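Local coordinates for protein MmeI (Methylophilus methylotrophus, PDB 5HR4) that probably methylates adenine in DNA at N6 with S-adenosyl-L-methionine as donor and, as a Type IIL restriction-modification enzyme, couples this modification to DNA cleavage, at residues 318-321 / 322-325; 341-344 / 345-348; 551-554 / 555-558; 794-797 / 798-802. One frame throughout, in Å; residues are numbered along the deposited sequence.

How the interactions relate
The four contacts are local ones along a helix or at a helix end, in series along one chain, each holding side chains three or four residues apart, and none touches another. Interaction 1 lies beside the cofactor pocket, with the side chain of Ile321 about 5 Å from the bound sinefungin. Interaction 2 caps the helix that follows helix 318-340, at the surface, its centre 29 Å from that of interaction 1. Interaction 3 closes helix 544-556 within the methyltransferase region. Interaction 4, in the target recognition region, has its centre 24 Å from that of interaction 3 and comes closest to the DNA, about 5 Å between nearest atoms.

Interaction 1 of 4, residues 318-321 / 322-325; sequences EANI and LKLI
Lys323 lies alongside Asn320, both side chains pointing the same way, and its chain can be followed atom by atom. CB starts 3.8 Å from Asn320 O; CG then passes over the preceding turn, 3.0 Å from Ala319 O. From there CD comes to 3.2 Å from Asn320 OD1, and the bend at chi3 (127°) keeps CE beside the same oxygen. At the tip, NZ donates to Asn320 OD1 over 2.9 Å, arriving nearly along the C=O axis. The ammonium is also bonded to Tyr600 OH and makes a cation-pi contact with Phe568. This is the first part of helix 318-340, which packs against the central sheet of the Rossmann-like methyltransferase fold, with Leu324 set on strands 477-480, 532-538 and 581-588. A methionine in place of Lys323 would probably leave Asn320 OD1 and Tyr600 OH without their shared partner and Phe568 without its cation. One turn round, Glu318 CG runs beside Leu322 CD1 at 3.8 Å while its carboxylate reaches Arg375 in a salt bridge. Ile321 and Ile325 meet through their CG2 methyls, 4.0 Å apart, and Ile321 O accepts from both Leu324 N and Ile325 N.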
# COMPACT_ATOMS: atom_id res chain seq x y z
N GLU A 318 8.73 -10.03 -5.76
CA GLU A 318 8.39 -11.23 -6.53
C GLU A 318 7.20 -11.97 -5.91
O GLU A 318 6.29 -12.39 -6.63
CB GLU A 318 9.59 -12.17 -6.63
CG GLU A 318 9.44 -13.21 -7.75
CD GLU A 318 10.76 -13.88 -8.16
OE1 GLU A 318 11.73 -13.16 -8.51
OE2 GLU A 318 10.82 -15.13 -8.14
N ALA A 319 7.19 -12.13 -4.58
CA ALA A 319 6.15 -12.96 -3.98
C ALA A 319 4.78 -12.32 -4.11
O ALA A 319 3.78 -13.02 -4.32
CB ALA A 319 6.46 -13.22 -2.51
N ASN A 320 4.70 -10.99 -4.00
CA ASN A 320 3.40 -10.33 -3.98
C ASN A 320 2.81 -10.22 -5.38
O ASN A 320 1.58 -10.33 -5.53
CB ASN A 320 3.53 -8.96 -3.32
CG ASN A 320 3.43 -9.05 -1.79
OD1 ASN A 320 2.83 -9.99 -1.25
ND2 ASN A 320 3.99 -8.07 -1.11
N ILE A 321 3.66 -10.05 -6.41
CA ILE A 321 3.22 -10.14 -7.80
C ILE A 321 2.72 -11.56 -8.14
O ILE A 321 1.72 -11.73 -8.85
CB ILE A 321 4.36 -9.70 -8.74
CG1 ILE A 321 4.77 -8.26 -8.42
CG2 ILE A 321 3.96 -9.82 -10.20
CD1 ILE A 321 5.96 -7.75 -9.22
N LEU A 322 3.40 -12.60 -7.63
CA LEU A 322 2.94 -13.96 -7.91
C LEU A 322 1.57 -14.23 -7.29
O LEU A 322 0.74 -14.89 -7.91
CB LEU A 322 3.99 -14.98 -7.45
CG LEU A 322 5.25 -14.93 -8.33
CD1 LEU A 322 6.50 -15.64 -7.75
CD2 LEU A 322 4.93 -15.49 -9.69
N LYS A 323 1.29 -13.70 -6.09
CA LYS A 323 -0.07 -13.88 -5.56
C LYS A 323 -1.10 -13.16 -6.41
O LYS A 323 -2.30 -13.46 -6.31
CB LYS A 323 -0.25 -13.36 -4.12
CG LYS A 323 0.97 -13.21 -3.28
CD LYS A 323 0.72 -12.16 -2.22
CE LYS A 323 1.03 -12.68 -0.83
NZ LYS A 323 0.84 -11.60 0.17
N LEU A 324 -0.67 -12.19 -7.22
CA LEU A 324 -1.62 -11.45 -8.03
C LEU A 324 -1.76 -12.03 -9.44
O LEU A 324 -2.88 -12.17 -9.95
CB LEU A 324 -1.21 -9.98 -8.08
CG LEU A 324 -2.14 -8.99 -8.76
CD1 LEU A 324 -1.84 -7.66 -8.17
CD2 LEU A 324 -1.94 -8.94 -10.27
N ILE A 325 -0.65 -12.41 -10.09
CA ILE A 325 -0.78 -12.93 -11.45
C ILE A 325 -1.18 -14.41 -11.51
O ILE A 325 -1.66 -14.86 -12.56
CB ILE A 325 0.50 -12.71 -12.27
CG1 ILE A 325 1.66 -13.55 -11.70
CG2 ILE A 325 0.86 -11.21 -12.35
CD1 ILE A 325 2.98 -13.36 -12.43

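Interaction 2 of 4, residues 341-344 / 345-348; sequences KNNK and NKLL
Asn343 and Lys346 hold each other at the start of helix 344-355, and the conformation of the asparagine places its amide for this. Its CG stands opposite the backbone N (chi1 175°), which swings the amide forward over the first turn. OD1 there accepts from Lys346 N at 2.8 Å. The bond is straight at the hydrogen, 163°, yet the donor sits well above the carbonyl plane rather than on a lone pair. The other end of the amide lies against the lysine chain, with ND2 3.2 Å from Lys346 CD. That chain leaves with CG beside its own backbone N (chi1 -71°) and passes obliquely across the amide before bending at chi3 and chi4. The main chain of Asn343 is used as well, its O accepting from Leu347 N at 2.9 Å. Leu347 turns back over the loop, its CD2 3.6 Å from Lys341 O; the same side chain rests on Phe337 and Val340 of helix 318-340 and on Leu388 of helix 368-388. Farther along, Leu348 CG lies 3.2 Å from Lys344 O. With the side chain of Asn343 bonded to the amide three residues on, this is a helix N-cap, formed where the loop from helix 318-340 turns into helix 344-355.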
# COMPACT_ATOMS: atom_id res chain seq x y z
N LYS A 341 -1.27 -30.21 -24.15
CA LYS A 341 0.15 -30.45 -24.40
C LYS A 341 0.43 -31.65 -25.31
O LYS A 341 1.48 -31.68 -25.95
CB LYS A 341 0.86 -30.62 -23.06
CG LYS A 341 1.93 -31.70 -22.99
CD LYS A 341 2.58 -31.78 -21.62
CE LYS A 341 1.67 -32.49 -20.65
NZ LYS A 341 2.18 -32.44 -19.24
N ASN A 342 -0.49 -32.63 -25.39
CA ASN A 342 -0.25 -33.85 -26.15
C ASN A 342 -0.92 -33.85 -27.53
O ASN A 342 -0.85 -34.86 -28.25
CB ASN A 342 -0.72 -35.08 -25.35
CG ASN A 342 0.27 -35.47 -24.24
OD1 ASN A 342 1.50 -35.39 -24.42
ND2 ASN A 342 -0.26 -35.89 -23.10
N ASN A 343 -1.54 -32.73 -27.90
CA ASN A 343 -2.19 -32.53 -29.19
C ASN A 343 -1.43 -31.42 -29.90
O ASN A 343 -1.56 -30.25 -29.53
CB ASN A 343 -3.67 -32.17 -28.96
CG ASN A 343 -4.41 -31.83 -30.23
OD1 ASN A 343 -3.86 -31.26 -31.18
ND2 ASN A 343 -5.69 -32.15 -30.25
N LYS A 344 -0.64 -31.79 -30.91
CA LYS A 344 0.16 -30.82 -31.65
C LYS A 344 -0.69 -29.67 -32.17
O LYS A 344 -0.29 -28.51 -32.10
CB LYS A 344 0.88 -31.50 -32.82
CG LYS A 344 2.40 -31.59 -32.69
CD LYS A 344 2.86 -32.73 -31.77
CE LYS A 344 4.39 -32.82 -31.74
NZ LYS A 344 4.94 -33.91 -30.88
N ASN A 345 -1.89 -30.00 -32.68
CA ASN A 345 -2.80 -28.98 -33.19
C ASN A 345 -3.17 -27.97 -32.11
O ASN A 345 -2.87 -26.77 -32.22
CB ASN A 345 -4.05 -29.66 -33.74
CG ASN A 345 -4.51 -29.07 -35.03
OD1 ASN A 345 -3.72 -28.87 -35.95
ND2 ASN A 345 -5.81 -28.77 -35.12
N LYS A 346 -3.82 -28.44 -31.04
CA LYS A 346 -4.30 -27.55 -29.99
C LYS A 346 -3.15 -26.81 -29.31
O LYS A 346 -3.33 -25.69 -28.82
CB LYS A 346 -5.14 -28.36 -28.99
CG LYS A 346 -6.52 -28.83 -29.52
CD LYS A 346 -7.17 -29.88 -28.61
CE LYS A 346 -8.66 -29.63 -28.41
NZ LYS A 346 -9.10 -30.07 -27.04
N LEU A 347 -1.97 -27.43 -29.28
CA LEU A 347 -0.79 -26.77 -28.74
C LEU A 347 -0.37 -25.60 -29.63
O LEU A 347 0.06 -24.56 -29.13
CB LEU A 347 0.34 -27.78 -28.60
CG LEU A 347 1.46 -27.43 -27.63
CD1 LEU A 347 0.89 -27.02 -26.26
CD2 LEU A 347 2.45 -28.59 -27.49
N LEU A 348 -0.50 -25.76 -30.95
CA LEU A 348 -0.19 -24.67 -31.86
C LEU A 348 -1.12 -23.49 -31.63
O LEU A 348 -0.68 -22.34 -31.53
CB LEU A 348 -0.27 -25.16 -33.31
CG LEU A 348 0.93 -25.99 -33.75
CD1 LEU A 348 0.59 -26.96 -34.88
CD2 LEU A 348 2.06 -25.06 -34.16

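Interaction 3 of 4, residues 551-554 / 555-558; sequences WPLL and LSLG
Ser556 turns its hydroxyl back onto the preceding turn of helix 544-556, where OG donates to Leu553 O at 2.9 Å. With chi1 at 81°, OG sits between its own backbone N and carbonyl carbon, facing the earlier carbonyls; it approaches Leu553 O from above the carbonyl plane. Leucines flank this polar join. Leu557 lays its CG against the same carbonyl, 3.4 Å from Leu553 O, and the two side chains approach loosely, CD1 of Leu553 standing 4.5 Å from CD1 of Leu557. Both also lean on helix 517-524, through Pro519 for Leu553 and through Ala522 and His523 for Leu557. Elsewhere on the helix, Leu554 CD1 lies over one face of the Trp551 indole, 3.6 Å above its plane and displaced toward the rim, while Trp551 NE1 is bonded to Ile541 O. Leu555 CG lies 3.3 Å from Trp551 O, the carbonyl its own N bonds. The helix ends in a Schellman motif at Gly558, whose positive phi (95°) would press a side chain against the preceding carbonyl oxygen. Leu557 N bonds better to Leu554 O than to Leu553 O, where its bond is weak; the serine hydroxyl gives Leu553 O a second donor, consistent with a side chain supplementing the backbone where the helix ends.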
# COMPACT_ATOMS: atom_id res chain seq x y z
N TRP A 551 -17.21 2.12 -3.72
CA TRP A 551 -17.88 0.95 -4.27
C TRP A 551 -19.27 1.22 -4.84
O TRP A 551 -19.68 0.51 -5.77
CB TRP A 551 -17.90 -0.14 -3.19
CG TRP A 551 -16.50 -0.55 -3.00
CD1 TRP A 551 -15.64 -0.14 -2.02
CD2 TRP A 551 -15.74 -1.39 -3.87
NE1 TRP A 551 -14.40 -0.70 -2.21
CE2 TRP A 551 -14.43 -1.47 -3.35
CE3 TRP A 551 -16.05 -2.10 -5.04
CZ2 TRP A 551 -13.43 -2.24 -3.95
CZ3 TRP A 551 -15.06 -2.86 -5.63
CH2 TRP A 551 -13.76 -2.92 -5.09
N PRO A 552 -20.03 2.20 -4.35
CA PRO A 552 -21.23 2.61 -5.10
C PRO A 552 -20.92 2.93 -6.55
O PRO A 552 -21.60 2.44 -7.46
CB PRO A 552 -21.71 3.83 -4.31
CG PRO A 552 -21.36 3.51 -2.93
CD PRO A 552 -20.01 2.83 -3.01
N LEU A 553 -19.88 3.74 -6.79
CA LEU A 553 -19.52 4.08 -8.16
C LEU A 553 -19.04 2.85 -8.93
O LEU A 553 -19.38 2.69 -10.11
CB LEU A 553 -18.45 5.16 -8.16
CG LEU A 553 -17.88 5.49 -9.54
CD1 LEU A 553 -18.92 6.17 -10.41
CD2 LEU A 553 -16.62 6.33 -9.41
N LEU A 554 -18.26 1.97 -8.29
CA LEU A 554 -17.72 0.84 -9.03
C LEU A 554 -18.82 -0.15 -9.41
O LEU A 554 -18.89 -0.61 -10.56
CB LEU A 554 -16.61 0.14 -8.23
CG LEU A 554 -15.26 0.87 -8.16
CD1 LEU A 554 -14.14 -0.02 -7.60
CD2 LEU A 554 -14.88 1.40 -9.52
N LEU A 555 -19.70 -0.49 -8.45
CA LEU A 555 -20.77 -1.44 -8.75
C LEU A 555 -21.68 -0.91 -9.85
O LEU A 555 -22.06 -1.64 -10.77
CB LEU A 555 -21.57 -1.75 -7.49
CG LEU A 555 -20.87 -2.50 -6.34
CD1 LEU A 555 -21.80 -2.69 -5.15
CD2 LEU A 555 -20.36 -3.86 -6.80
N SER A 556 -22.01 0.39 -9.81
CA SER A 556 -22.88 0.98 -10.81
C SER A 556 -22.31 0.87 -12.22
O SER A 556 -23.06 0.99 -13.19
CB SER A 556 -23.14 2.46 -10.48
OG SER A 556 -22.06 3.27 -10.90
N LEU A 557 -21.00 0.66 -12.36
CA LEU A 557 -20.37 0.58 -13.67
C LEU A 557 -20.26 -0.85 -14.19
O LEU A 557 -19.71 -1.06 -15.27
CB LEU A 557 -18.99 1.23 -13.63
CG LEU A 557 -19.01 2.75 -13.49
CD1 LEU A 557 -17.60 3.32 -13.57
CD2 LEU A 557 -19.91 3.40 -14.53
N GLY A 558 -20.80 -1.82 -13.45
CA GLY A 558 -20.72 -3.21 -13.82
C GLY A 558 -19.58 -3.97 -13.19
O GLY A 558 -19.41 -5.16 -13.50

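Interaction 4 of 4, residues 794-797 / 798-802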
# COMPACT_ATOMS: atom_id res chain seq x y z
N HIS A 794 -21.61 -5.74 19.49
CA HIS A 794 -21.14 -4.41 19.11
C HIS A 794 -19.72 -4.49 18.56
O HIS A 794 -19.43 -3.92 17.50
CB HIS A 794 -21.21 -3.46 20.29
CG HIS A 794 -20.69 -2.10 19.99
ND1 HIS A 794 -21.25 -1.28 19.04
CD2 HIS A 794 -19.62 -1.42 20.49
CE1 HIS A 794 -20.57 -0.15 18.97
NE2 HIS A 794 -19.57 -0.21 19.83
N ASN A 795 -18.83 -5.21 19.27
CA ASN A 795 -17.45 -5.35 18.82
C ASN A 795 -17.37 -6.07 17.48
O ASN A 795 -16.47 -5.79 16.66
CB ASN A 795 -16.62 -6.09 19.85
CG ASN A 795 -16.24 -5.23 21.04
OD1 ASN A 795 -15.31 -4.43 20.95
ND2 ASN A 795 -16.93 -5.39 22.15
N CYS A 796 -18.28 -7.00 17.22
CA CYS A 796 -18.32 -7.59 15.90
C CYS A 796 -18.71 -6.54 14.85
O CYS A 796 -18.16 -6.52 13.74
CB CYS A 796 -19.28 -8.77 15.89
SG CYS A 796 -19.63 -9.35 14.27
N TRP A 797 -19.64 -5.66 15.21
CA TRP A 797 -20.00 -4.57 14.31
C TRP A 797 -18.82 -3.65 14.06
O TRP A 797 -18.41 -3.44 12.92
CB TRP A 797 -21.19 -3.80 14.88
CG TRP A 797 -21.72 -2.79 13.94
CD1 TRP A 797 -21.58 -1.43 14.02
CD2 TRP A 797 -22.48 -3.04 12.75
NE1 TRP A 797 -22.22 -0.83 12.97
CE2 TRP A 797 -22.77 -1.80 12.17
CE3 TRP A 797 -22.94 -4.20 12.14
CZ2 TRP A 797 -23.50 -1.68 10.99
CZ3 TRP A 797 -23.66 -4.09 10.97
CH2 TRP A 797 -23.94 -2.83 10.41
N MET A 798 -18.24 -3.10 15.14
CA MET A 798 -17.02 -2.30 15.04
C MET A 798 -15.96 -2.96 14.15
O MET A 798 -15.33 -2.28 13.32
CB MET A 798 -16.46 -2.05 16.44
CG MET A 798 -15.10 -1.37 16.47
SD MET A 798 -13.67 -2.47 16.28
CE MET A 798 -13.87 -3.60 17.66
N ARG A 799 -15.75 -4.28 14.30
CA ARG A 799 -14.74 -5.01 13.53
C ARG A 799 -15.03 -5.00 12.04
O ARG A 799 -14.09 -5.04 11.23
CB ARG A 799 -14.67 -6.47 13.98
CG ARG A 799 -13.54 -6.82 14.92
CD ARG A 799 -13.70 -8.24 15.41
NE ARG A 799 -13.52 -8.28 16.85
CZ ARG A 799 -14.47 -8.56 17.74
NH1 ARG A 799 -15.70 -8.88 17.36
NH2 ARG A 799 -14.17 -8.54 19.02
N ASN A 800 -16.30 -4.96 11.66
CA ASN A 800 -16.69 -5.13 10.27
C ASN A 800 -16.94 -3.83 9.51
O ASN A 800 -16.52 -3.71 8.35
CB ASN A 800 -17.92 -6.02 10.19
CG ASN A 800 -17.57 -7.45 10.33
OD1 ASN A 800 -17.20 -8.10 9.35
ND2 ASN A 800 -17.65 -7.97 11.54
N VAL A 801 -17.62 -2.85 10.11
CA VAL A 801 -17.91 -1.62 9.40
C VAL A 801 -17.02 -0.48 9.82
O VAL A 801 -17.05 0.57 9.16
CB VAL A 801 -19.38 -1.20 9.55
CG1 VAL A 801 -20.29 -2.39 9.36
CG2 VAL A 801 -19.60 -0.54 10.90
N GLY A 802 -16.25 -0.62 10.90
CA GLY A 802 -15.29 0.40 11.28
C GLY A 802 -14.14 0.44 10.30
O GLY A 802 -14.10 -0.26 9.29
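Trp797 and Val801 form a buried CH-pi contact one turn apart in the last part of helix 792-801, within the target recognition region and against the C-terminal helix 888-903. The indole leaves with CG opposite its backbone N (chi1 -173°), which carries the ring toward the following turn, and the branched valine covers one of its faces. Val801 CG2 stands 3.7 Å from the centroid of the five-membered ring, 27° off the normal, while CG1 lies over the six-membered part, 3.7 Å from Trp797 CZ2. Phe820 and Phe896 meet the indole too, at inclined planes, and Thr819 OG1 is hydrogen-bonded to Trp797 NE1. A serine in place of Trp797 would probably leave the Val801 methyls and the rings of Phe820 and Phe896 without the indole they pack on, and Thr819 without its partner. The backbone there is bonded twice at one carbonyl: Trp797 O accepts from both Val801 N, nearly straight on, and Asn800 N, from above the carbonyl plane. On another side of the helix, Arg799 folds back so that Asn795 O lies over one face of its guanidinium, 3.2 Å above the plane and displaced toward the rim; NH1 continues to a salt bridge with Glu888. Met798, bent at chi2 and chi3, brings CE to 3.7 Å from Asn795 OD1, an oxygen that accepts from Ile760 N. Asn800 adds a side-chain bond to a carbonyl that its backbone N reaches only weakly: ND2 donates to Cys796 O at 2.7 Å with an N-H...O angle of 168°, the oxygen lying close to the amide plane.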